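Local coordinates for protein minor fimbrium anchoring subunit Mfa2 (PDB 5NFI) that anchors the minor (Mfa1) fimbriae of Porphyromonas gingivalis in the outer membrane and regulates their length, at residues D76-G81 / M95-D100; F69-I74 / G168-D173; R145-V150 / R197-T202. One frame throughout, in Å; residues are numbered along the deposited sequence.

Interaction 1 (D76-G81 / M95-D100)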
loop_
_atom_site.group_PDB
_atom_site.type_symbol
_atom_site.label_atom_id
_atom_site.label_comp_id
_atom_site.label_asym_id
_atom_site.label_seq_id
_atom_site.Cartn_x
_atom_site.Cartn_y
_atom_site.Cartn_z
ATOM N N ASP A 76 2.902 -11.767 -9.289
ATOM C CA ASP A 76 4.109 -11.705 -10.105
ATOM C C ASP A 76 4.406 -10.261 -10.575
ATOM O O ASP A 76 5.287 -10.043 -11.410
ATOM C CB ASP A 76 4.015 -12.662 -11.305
ATOM C CG ASP A 76 2.669 -12.608 -12.007
ATOM O OD1 ASP A 76 1.955 -11.585 -11.863
ATOM O OD2 ASP A 76 2.330 -13.586 -12.721
ATOM N N HIS A 77 3.677 -9.291 -10.015
ATOM C CA HIS A 77 4.025 -7.872 -10.157
ATOM C C HIS A 77 5.192 -7.532 -9.238
ATOM O O HIS A 77 5.701 -6.400 -9.266
ATOM C CB HIS A 77 2.856 -6.943 -9.802
ATOM C CG HIS A 77 1.689 -7.018 -10.733
ATOM N ND1 HIS A 77 1.822 -7.079 -12.100
ATOM C CD2 HIS A 77 0.360 -7.021 -10.484
ATOM C CE1 HIS A 77 0.625 -7.123 -12.658
ATOM N NE2 HIS A 77 -0.279 -7.089 -11.698
ATOM N N TYR A 78 5.589 -8.495 -8.399
ATOM C CA TYR A 78 6.631 -8.244 -7.402
ATOM C C TYR A 78 7.857 -9.130 -7.561
ATOM O O TYR A 78 7.742 -10.315 -7.847
ATOM C CB TYR A 78 6.064 -8.414 -5.993
ATOM C CG TYR A 78 4.862 -7.549 -5.728
ATOM C CD1 TYR A 78 5.005 -6.220 -5.287
ATOM C CD2 TYR A 78 3.578 -8.037 -5.951
ATOM C CE1 TYR A 78 3.896 -5.416 -5.054
ATOM C CE2 TYR A 78 2.463 -7.246 -5.725
ATOM C CZ TYR A 78 2.624 -5.933 -5.276
ATOM O OH TYR A 78 1.492 -5.174 -5.047
ATOM N N ASN A 79 9.029 -8.532 -7.389
ATOM C CA ASN A 79 10.290 -9.245 -7.235
ATOM C C ASN A 79 10.488 -9.662 -5.782
ATOM O O ASN A 79 10.730 -8.817 -4.913
ATOM C CB ASN A 79 11.479 -8.376 -7.668
ATOM C CG ASN A 79 11.517 -8.112 -9.169
ATOM O OD1 ASN A 79 11.161 -8.966 -9.971
ATOM N ND2 ASN A 79 11.964 -6.932 -9.546
ATOM N N ILE A 80 10.406 -10.965 -5.530
ATOM C CA ILE A 80 10.518 -11.505 -4.182
ATOM C C ILE A 80 11.968 -11.832 -3.805
ATOM O O ILE A 80 12.658 -12.545 -4.527
ATOM C CB ILE A 80 9.661 -12.782 -4.032
ATOM C CG1 ILE A 80 8.249 -12.565 -4.589
ATOM C CG2 ILE A 80 9.670 -13.262 -2.595
ATOM C CD1 ILE A 80 7.459 -11.513 -3.871
ATOM N N GLY A 81 12.423 -11.324 -2.668
ATOM C CA GLY A 81 13.798 -11.546 -2.242
ATOM C C GLY A 81 14.024 -12.862 -1.520
ATOM O O GLY A 81 13.185 -13.766 -1.587
HETATM N N MSE A 95 10.201 -7.801 -0.684
HETATM C CA MSE A 95 9.381 -7.492 -1.846
HETATM C C MSE A 95 9.763 -6.175 -2.497
HETATM O O MSE A 95 9.922 -5.179 -1.801
HETATM C CB MSE A 95 7.942 -7.394 -1.379
HETATM C CG MSE A 95 6.846 -7.792 -2.302
HETATM SE SE MSE A 95 5.242 -7.303 -1.275
HETATM C CE MSE A 95 5.122 -5.419 -1.767
ATOM N N ARG A 96 9.877 -6.162 -3.822
ATOM C CA ARG A 96 9.994 -4.909 -4.550
ATOM C C ARG A 96 9.032 -4.879 -5.721
ATOM O O ARG A 96 8.991 -5.820 -6.497
ATOM C CB ARG A 96 11.421 -4.694 -5.048
ATOM C CG ARG A 96 12.381 -4.333 -3.953
ATOM C CD ARG A 96 13.761 -4.087 -4.482
ATOM N NE ARG A 96 14.763 -4.178 -3.424
ATOM C CZ ARG A 96 14.910 -3.280 -2.450
ATOM N NH1 ARG A 96 14.108 -2.229 -2.385
ATOM N NH2 ARG A 96 15.852 -3.440 -1.530
ATOM N N LEU A 97 8.266 -3.799 -5.862
ATOM C CA LEU A 97 7.374 -3.691 -7.009
ATOM C C LEU A 97 8.187 -3.747 -8.294
ATOM O O LEU A 97 9.212 -3.069 -8.424
ATOM C CB LEU A 97 6.546 -2.419 -6.952
ATOM C CG LEU A 97 5.511 -2.297 -8.076
ATOM C CD1 LEU A 97 4.634 -3.525 -8.135
ATOM C CD2 LEU A 97 4.650 -1.044 -7.884
ATOM N N LYS A 98 7.771 -4.597 -9.228
ATOM C CA LYS A 98 8.541 -4.727 -10.462
ATOM C C LYS A 98 8.540 -3.401 -11.179
ATOM O O LYS A 98 7.527 -2.707 -11.224
ATOM C CB LYS A 98 7.989 -5.828 -11.371
ATOM C CG LYS A 98 8.710 -7.138 -11.194
ATOM C CD LYS A 98 7.952 -8.268 -11.834
ATOM C CE LYS A 98 8.540 -9.616 -11.444
ATOM N NZ LYS A 98 7.842 -10.731 -12.146
ATOM N N GLN A 99 9.685 -3.045 -11.737
ATOM C CA GLN A 99 9.787 -1.773 -12.426
ATOM C C GLN A 99 10.487 -1.882 -13.753
ATOM O O GLN A 99 11.189 -2.847 -14.022
ATOM C CB GLN A 99 10.529 -0.751 -11.571
ATOM C CG GLN A 99 9.798 -0.291 -10.340
ATOM C CD GLN A 99 10.542 0.825 -9.667
ATOM O OE1 GLN A 99 10.286 1.142 -8.514
ATOM N NE2 GLN A 99 11.480 1.437 -10.393
ATOM N N ASP A 100 10.291 -0.853 -14.569
ATOM C CA ASP A 100 11.000 -0.693 -15.821
ATOM C C ASP A 100 11.651 0.673 -15.826
ATOM O O ASP A 100 11.034 1.659 -16.219
ATOM C CB ASP A 100 10.050 -0.838 -16.988
ATOM C CG ASP A 100 10.649 -0.358 -18.260
ATOM O OD1 ASP A 100 11.844 -0.640 -18.486
ATOM O OD2 ASP A 100 9.941 0.336 -19.019
#
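Tyr78 and Met95, present as selenomethionine, form the tightly packed part of this contact. The selenium lies over one face of the phenol ring, 4.5 Å from the centroid of Tyr78 and 24° off its normal. The bend at chi3 of Met95 (85°) turns the terminal methyl back to the ring, and CE of Met95 meets CE1 of Tyr78. This is a Met-aromatic contact. CD1 of Leu97 reaches the same ring at CE1 of Tyr78, 3.7 Å away, and Leu112 and Leu203 from loops also touch it.

Between the two faces runs the paired backbone. Asn79 N donates to Arg96 O at 2.9 Å, and Arg96 N donates back to Asn79 O. Lys98 N also bonds His77 O, continuing the pairing beyond the bridged residues.

The solvent side is polar and looser, with the side chains of Asn79 and Arg96 exposed. The Lys98 chain, extended beyond CG, crosses the Asn79 amide at about a right angle. Its NZ donates to Asp76 O at 2.7 Å, tilted from the carbonyl plane. The carboxylate of Asp76 stays clear of this amine.

The arrangement is a short antiparallel strand pairing, strand 78-80 lying beside strand 93-100 in the small sheet that also contains 169-171.

Interaction 2 (F69-I74 / G168-D173)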
loop_
_atom_site.group_PDB
_atom_site.type_symbol
_atom_site.label_atom_id
_atom_site.label_comp_id
_atom_site.label_asym_id
_atom_site.label_seq_id
_atom_site.Cartn_x
_atom_site.Cartn_y
_atom_site.Cartn_z
ATOM N N PHE A 69 3.550 -12.492 10.311
ATOM C CA PHE A 69 3.357 -11.449 9.307
ATOM C C PHE A 69 2.584 -12.038 8.134
ATOM O O PHE A 69 2.890 -13.136 7.665
ATOM C CB PHE A 69 4.701 -10.881 8.844
ATOM C CG PHE A 69 5.562 -10.343 9.969
ATOM C CD1 PHE A 69 4.991 -9.706 11.061
ATOM C CD2 PHE A 69 6.937 -10.489 9.939
ATOM C CE1 PHE A 69 5.771 -9.218 12.093
ATOM C CE2 PHE A 69 7.720 -10.007 10.971
ATOM C CZ PHE A 69 7.130 -9.371 12.047
ATOM N N ALA A 70 1.565 -11.337 7.663
ATOM C CA ALA A 70 0.749 -11.924 6.608
ATOM C C ALA A 70 0.580 -10.987 5.410
ATOM O O ALA A 70 0.303 -9.787 5.544
ATOM C CB ALA A 70 -0.611 -12.339 7.153
ATOM N N TRP A 71 0.723 -11.567 4.229
ATOM C CA TRP A 71 0.625 -10.794 3.011
ATOM C C TRP A 71 -0.434 -11.358 2.103
ATOM O O TRP A 71 -0.460 -12.559 1.843
ATOM C CB TRP A 71 1.967 -10.760 2.302
ATOM C CG TRP A 71 3.001 -9.978 3.045
ATOM C CD1 TRP A 71 3.901 -10.454 3.956
ATOM C CD2 TRP A 71 3.251 -8.568 2.930
ATOM N NE1 TRP A 71 4.702 -9.428 4.414
ATOM C CE2 TRP A 71 4.321 -8.260 3.800
ATOM C CE3 TRP A 71 2.675 -7.537 2.175
ATOM C CZ2 TRP A 71 4.829 -6.970 3.926
ATOM C CZ3 TRP A 71 3.179 -6.247 2.310
ATOM C CH2 TRP A 71 4.247 -5.978 3.173
ATOM N N GLY A 72 -1.309 -10.482 1.627
ATOM C CA GLY A 72 -2.415 -10.883 0.792
ATOM C C GLY A 72 -2.215 -10.421 -0.622
ATOM O O GLY A 72 -1.916 -9.251 -0.861
ATOM N N ASN A 73 -2.384 -11.367 -1.542
ATOM C CA ASN A 73 -2.267 -11.150 -2.978
ATOM C C ASN A 73 -0.866 -10.757 -3.437
ATOM O O ASN A 73 -0.711 -9.902 -4.294
ATOM C CB ASN A 73 -3.266 -10.097 -3.435
ATOM C CG ASN A 73 -4.671 -10.442 -3.050
ATOM O OD1 ASN A 73 -5.020 -11.624 -2.921
ATOM N ND2 ASN A 73 -5.500 -9.418 -2.860
ATOM N N ILE A 74 0.151 -11.391 -2.877
ATOM C CA ILE A 74 1.473 -11.312 -3.459
ATOM C C ILE A 74 1.446 -11.953 -4.851
ATOM O O ILE A 74 1.005 -13.081 -5.030
ATOM C CB ILE A 74 2.512 -11.990 -2.582
ATOM C CG1 ILE A 74 2.868 -11.077 -1.408
ATOM C CG2 ILE A 74 3.746 -12.318 -3.393
ATOM C CD1 ILE A 74 3.923 -11.659 -0.507
ATOM N N GLY A 168 7.662 1.142 -3.101
ATOM C CA GLY A 168 7.557 -0.097 -3.862
ATOM C C GLY A 168 8.284 -1.269 -3.223
ATOM O O GLY A 168 8.370 -2.355 -3.790
ATOM N N SER A 169 8.812 -1.044 -2.029
ATOM C CA SER A 169 9.620 -2.043 -1.367
ATOM C C SER A 169 9.200 -2.220 0.078
ATOM O O SER A 169 9.069 -1.244 0.818
ATOM C CB SER A 169 11.084 -1.655 -1.442
ATOM O OG SER A 169 11.463 -1.547 -2.792
ATOM N N TYR A 170 8.972 -3.465 0.483
ATOM C CA TYR A 170 8.483 -3.701 1.833
ATOM C C TYR A 170 9.291 -4.764 2.565
ATOM O O TYR A 170 9.708 -5.772 1.974
ATOM C CB TYR A 170 6.998 -4.061 1.785
ATOM C CG TYR A 170 6.172 -2.902 1.296
ATOM C CD1 TYR A 170 6.124 -2.590 -0.060
ATOM C CD2 TYR A 170 5.471 -2.086 2.183
ATOM C CE1 TYR A 170 5.404 -1.501 -0.535
ATOM C CE2 TYR A 170 4.736 -0.990 1.708
ATOM C CZ TYR A 170 4.715 -0.708 0.342
ATOM O OH TYR A 170 4.004 0.357 -0.157
ATOM N N ARG A 171 9.532 -4.515 3.851
ATOM C CA ARG A 171 10.179 -5.492 4.712
ATOM C C ARG A 171 9.204 -6.627 5.006
ATOM O O ARG A 171 8.046 -6.574 4.588
ATOM C CB ARG A 171 10.655 -4.839 6.001
ATOM C CG ARG A 171 11.588 -3.689 5.767
ATOM C CD ARG A 171 12.202 -3.198 7.065
ATOM N NE ARG A 171 12.444 -1.758 7.020
ATOM C CZ ARG A 171 13.475 -1.204 6.392
ATOM N NH1 ARG A 171 14.358 -1.980 5.763
ATOM N NH2 ARG A 171 13.625 0.117 6.391
ATOM N N PHE A 172 9.660 -7.656 5.716
ATOM C CA PHE A 172 8.771 -8.756 6.061
ATOM C C PHE A 172 7.648 -8.270 6.966
ATOM O O PHE A 172 6.477 -8.542 6.692
ATOM C CB PHE A 172 9.546 -9.899 6.700
ATOM C CG PHE A 172 10.148 -10.814 5.706
ATOM C CD1 PHE A 172 11.415 -10.587 5.220
ATOM C CD2 PHE A 172 9.432 -11.883 5.217
ATOM C CE1 PHE A 172 11.966 -11.426 4.272
ATOM C CE2 PHE A 172 9.982 -12.723 4.283
ATOM C CZ PHE A 172 11.248 -12.497 3.805
ATOM N N ASP A 173 7.990 -7.530 8.021
ATOM C CA ASP A 173 6.968 -6.809 8.768
ATOM C C ASP A 173 6.391 -5.821 7.765
ATOM O O ASP A 173 6.993 -5.586 6.721
ATOM C CB ASP A 173 7.537 -6.126 10.012
ATOM C CG ASP A 173 8.655 -5.125 9.702
ATOM O OD1 ASP A 173 8.648 -4.467 8.639
ATOM O OD2 ASP A 173 9.553 -4.979 10.559
#
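Trp71 and Phe69 reach from one strand to the chain that leaves another, with no beta pairing between the two segments. Residues 69-72 are the end of strand 64-72. Residues 169-171 are a short strand, and the chain turns at Phe172. The nearest CA atoms, those of Phe69 and Asp173, are 5.9 Å apart. This turn brings the carbonyl of Phe172 to the NE1 edge of the Trp71 indole.

Trp71 holds CG beside its backbone N (chi1 -68°), with the indole directed at the other segment. Trp71 NE1 donates to Phe172 O at 3.0 Å. The acceptor lies at the indole edge, near the ring plane, and the donor uses a lone pair in the carbonyl plane. The bond is bent, with 144° at the hydrogen. The benzo side of the indole packs further along, where CH2 of Trp71 meets CB of Tyr170 at 3.6 Å. The two side chains cross at about a right angle. The hydroxyl of Tyr170 is held elsewhere, by Asn167 O and Lys204 N.

Phe69 offers a ring face to Asp173. The CA of Asp173 sits 3.8 Å from the Phe69 centroid, only 9° off the normal, as a CH-pi contact. Asp173 OD1 is hydrogen-bonded to Thr175 OG1. Tyr31 and Phe33 of strand 28-33 add further aromatic contacts to Phe172.

The contact is therefore mainly aromatic and buried. Its single hydrogen bond across the segments satisfies the indole N-H and ties the turn at Phe172 to the strand end.

Interaction 3 (R145-V150 / R197-T202)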
loop_
_atom_site.group_PDB
_atom_site.type_symbol
_atom_site.label_atom_id
_atom_site.label_comp_id
_atom_site.label_asym_id
_atom_site.label_seq_id
_atom_site.Cartn_x
_atom_site.Cartn_y
_atom_site.Cartn_z
ATOM N N ARG A 145 -6.002 3.694 -4.662
ATOM C CA ARG A 145 -6.471 4.111 -5.967
ATOM C C ARG A 145 -6.636 5.613 -5.923
ATOM O O ARG A 145 -7.386 6.142 -5.105
ATOM C CB ARG A 145 -7.783 3.409 -6.332
ATOM C CG ARG A 145 -7.625 1.911 -6.539
ATOM C CD ARG A 145 -8.935 1.188 -6.316
ATOM N NE ARG A 145 -9.331 1.220 -4.909
ATOM C CZ ARG A 145 -8.868 0.388 -3.974
ATOM N NH1 ARG A 145 -9.281 0.504 -2.714
ATOM N NH2 ARG A 145 -7.991 -0.561 -4.293
ATOM N N VAL A 146 -5.903 6.299 -6.785
ATOM C CA VAL A 146 -5.848 7.747 -6.749
ATOM C C VAL A 146 -6.236 8.339 -8.094
ATOM O O VAL A 146 -5.526 8.163 -9.084
ATOM C CB VAL A 146 -4.438 8.256 -6.362
ATOM C CG1 VAL A 146 -4.482 9.742 -6.084
ATOM C CG2 VAL A 146 -3.900 7.513 -5.148
ATOM N N THR A 147 -7.368 9.036 -8.116
ATOM C CA THR A 147 -7.824 9.737 -9.300
ATOM C C THR A 147 -7.482 11.227 -9.195
ATOM O O THR A 147 -7.708 11.868 -8.154
ATOM C CB THR A 147 -9.334 9.577 -9.497
ATOM O OG1 THR A 147 -9.698 8.208 -9.284
ATOM C CG2 THR A 147 -9.743 9.997 -10.898
ATOM N N VAL A 148 -6.948 11.784 -10.270
ATOM C CA VAL A 148 -6.559 13.174 -10.264
ATOM C C VAL A 148 -7.080 13.873 -11.512
ATOM O O VAL A 148 -6.912 13.381 -12.620
ATOM C CB VAL A 148 -5.035 13.329 -10.190
ATOM C CG1 VAL A 148 -4.645 14.803 -10.274
ATOM C CG2 VAL A 148 -4.506 12.706 -8.917
ATOM N N SER A 149 -7.725 15.019 -11.319
ATOM C CA SER A 149 -8.164 15.835 -12.435
ATOM C C SER A 149 -7.481 17.185 -12.362
ATOM O O SER A 149 -7.397 17.787 -11.285
ATOM C CB SER A 149 -9.683 16.013 -12.421
ATOM O OG SER A 149 -10.339 14.814 -12.059
ATOM N N VAL A 150 -6.966 17.644 -13.500
ATOM C CA VAL A 150 -6.558 19.037 -13.633
ATOM C C VAL A 150 -7.586 19.752 -14.488
ATOM O O VAL A 150 -7.904 19.332 -15.604
ATOM C CB VAL A 150 -5.161 19.184 -14.224
ATOM C CG1 VAL A 150 -4.806 20.653 -14.364
ATOM C CG2 VAL A 150 -4.168 18.521 -13.313
ATOM N N ARG A 197 -8.040 13.863 -16.757
ATOM C CA ARG A 197 -8.218 12.956 -15.627
ATOM C C ARG A 197 -7.237 11.797 -15.741
ATOM O O ARG A 197 -7.087 11.224 -16.806
ATOM C CB ARG A 197 -9.658 12.443 -15.586
ATOM C CG ARG A 197 -10.210 12.100 -14.206
ATOM C CD ARG A 197 -11.621 11.521 -14.359
ATOM N NE ARG A 197 -12.327 11.240 -13.102
ATOM C CZ ARG A 197 -13.023 12.149 -12.415
ATOM N NH1 ARG A 197 -13.075 13.413 -12.842
ATOM N NH2 ARG A 197 -13.657 11.805 -11.291
ATOM N N ALA A 198 -6.572 11.458 -14.644
ATOM C CA ALA A 198 -5.614 10.364 -14.601
ATOM C C ALA A 198 -5.925 9.414 -13.431
ATOM O O ALA A 198 -6.319 9.855 -12.344
ATOM C CB ALA A 198 -4.201 10.909 -14.485
ATOM N N PHE A 199 -5.750 8.108 -13.658
ATOM C CA PHE A 199 -5.963 7.130 -12.594
ATOM C C PHE A 199 -4.699 6.322 -12.272
ATOM O O PHE A 199 -4.099 5.698 -13.151
ATOM C CB PHE A 199 -7.106 6.190 -12.957
ATOM C CG PHE A 199 -7.378 5.143 -11.913
ATOM C CD1 PHE A 199 -8.187 5.422 -10.828
ATOM C CD2 PHE A 199 -6.809 3.877 -12.010
ATOM C CE1 PHE A 199 -8.433 4.448 -9.864
ATOM C CE2 PHE A 199 -7.041 2.913 -11.051
ATOM C CZ PHE A 199 -7.856 3.194 -9.980
ATOM N N PHE A 200 -4.307 6.341 -11.003
ATOM C CA PHE A 200 -3.113 5.643 -10.546
ATOM C C PHE A 200 -3.471 4.568 -9.523
ATOM O O PHE A 200 -4.329 4.775 -8.662
ATOM C CB PHE A 200 -2.111 6.610 -9.900
ATOM C CG PHE A 200 -1.727 7.757 -10.767
ATOM C CD1 PHE A 200 -2.528 8.884 -10.844
ATOM C CD2 PHE A 200 -0.561 7.719 -11.504
ATOM C CE1 PHE A 200 -2.168 9.947 -11.649
ATOM C CE2 PHE A 200 -0.191 8.785 -12.318
ATOM C CZ PHE A 200 -0.989 9.889 -12.395
ATOM N N THR A 201 -2.814 3.425 -9.603
ATOM C CA THR A 201 -2.861 2.519 -8.487
ATOM C C THR A 201 -1.464 2.460 -7.900
ATOM O O THR A 201 -0.514 2.005 -8.550
ATOM C CB THR A 201 -3.342 1.109 -8.869
ATOM O OG1 THR A 201 -4.623 1.191 -9.495
ATOM C CG2 THR A 201 -3.463 0.264 -7.620
ATOM N N THR A 202 -1.328 2.937 -6.676
ATOM C CA THR A 202 -0.023 2.945 -6.062
ATOM C C THR A 202 -0.072 2.077 -4.813
ATOM O O THR A 202 -1.122 1.557 -4.458
ATOM C CB THR A 202 0.429 4.377 -5.724
ATOM O OG1 THR A 202 1.735 4.344 -5.136
ATOM C CG2 THR A 202 -0.532 5.025 -4.758
#
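Phe199 has CG anti to its backbone N (chi1 179°), which directs the ring across to strand 145-150. Arg145 has CG beside its own N (chi1 -67°), and its first carbons lie alongside that ring. CB of Arg145 is 3.7 Å from CZ of Phe199. CB and CG do the touching, while the guanidinium leads away. Thr147 OG1 comes to the edge of the same ring, 3.5 Å from CD1 of Phe199. CG2 of Thr147 instead faces NE of the extended Arg197.

The backbones pair as antiparallel strands, with Val146-Phe200 and Val148-Ala198 as hydrogen-bonded pairs. Val146 N donates to Phe200 O at 2.9 Å. Ala198 N donates to Val148 O at 2.8 Å. Val146 O also lies at the edge of the Phe200 ring, 3.6 Å from CD1 of Phe200.

The two faces differ. The face of Val146, Val148, Ala198 and Phe200 is buried, with Ile161 of strand 159-165 against Val148 and Phe200. The other carries Arg145, Thr147, Ser149, Arg197, Phe199 and Thr201. There the Arg145 guanidinium makes salt bridges to Glu141 and Asp249, whereas Arg197 has a long, weak ion pair with Asp251.

Backbone bonds thus hold the strands, and one face is wholly apolar. On the other, the Arg145 chain gives its aliphatic part to Phe199 and its charged end to Glu141 and Asp249.

Overall arrangement
From the N terminus, strand 64-72 brings in the first half of interaction 2. The chain goes straight on to 76-81, and interaction 1 closes a short loop when 95-100 returns. That loop is nested inside the longer one closed by interaction 2 at 168-173. Interaction 3 opens at 145-150, before that closure, and closes at 197-202, so interactions 2 and 3 cross. Interactions 1 and 3 are in series. Interactions 1 and 2 touch through strands 93-100 and 169-171, neighbours in the small sheet, and so join that sheet to strand 64-72. Interaction 3 joins strands 133-151 and 196-202 in a separate region, touching neither of the others; the nearest atoms are about 6 Å away.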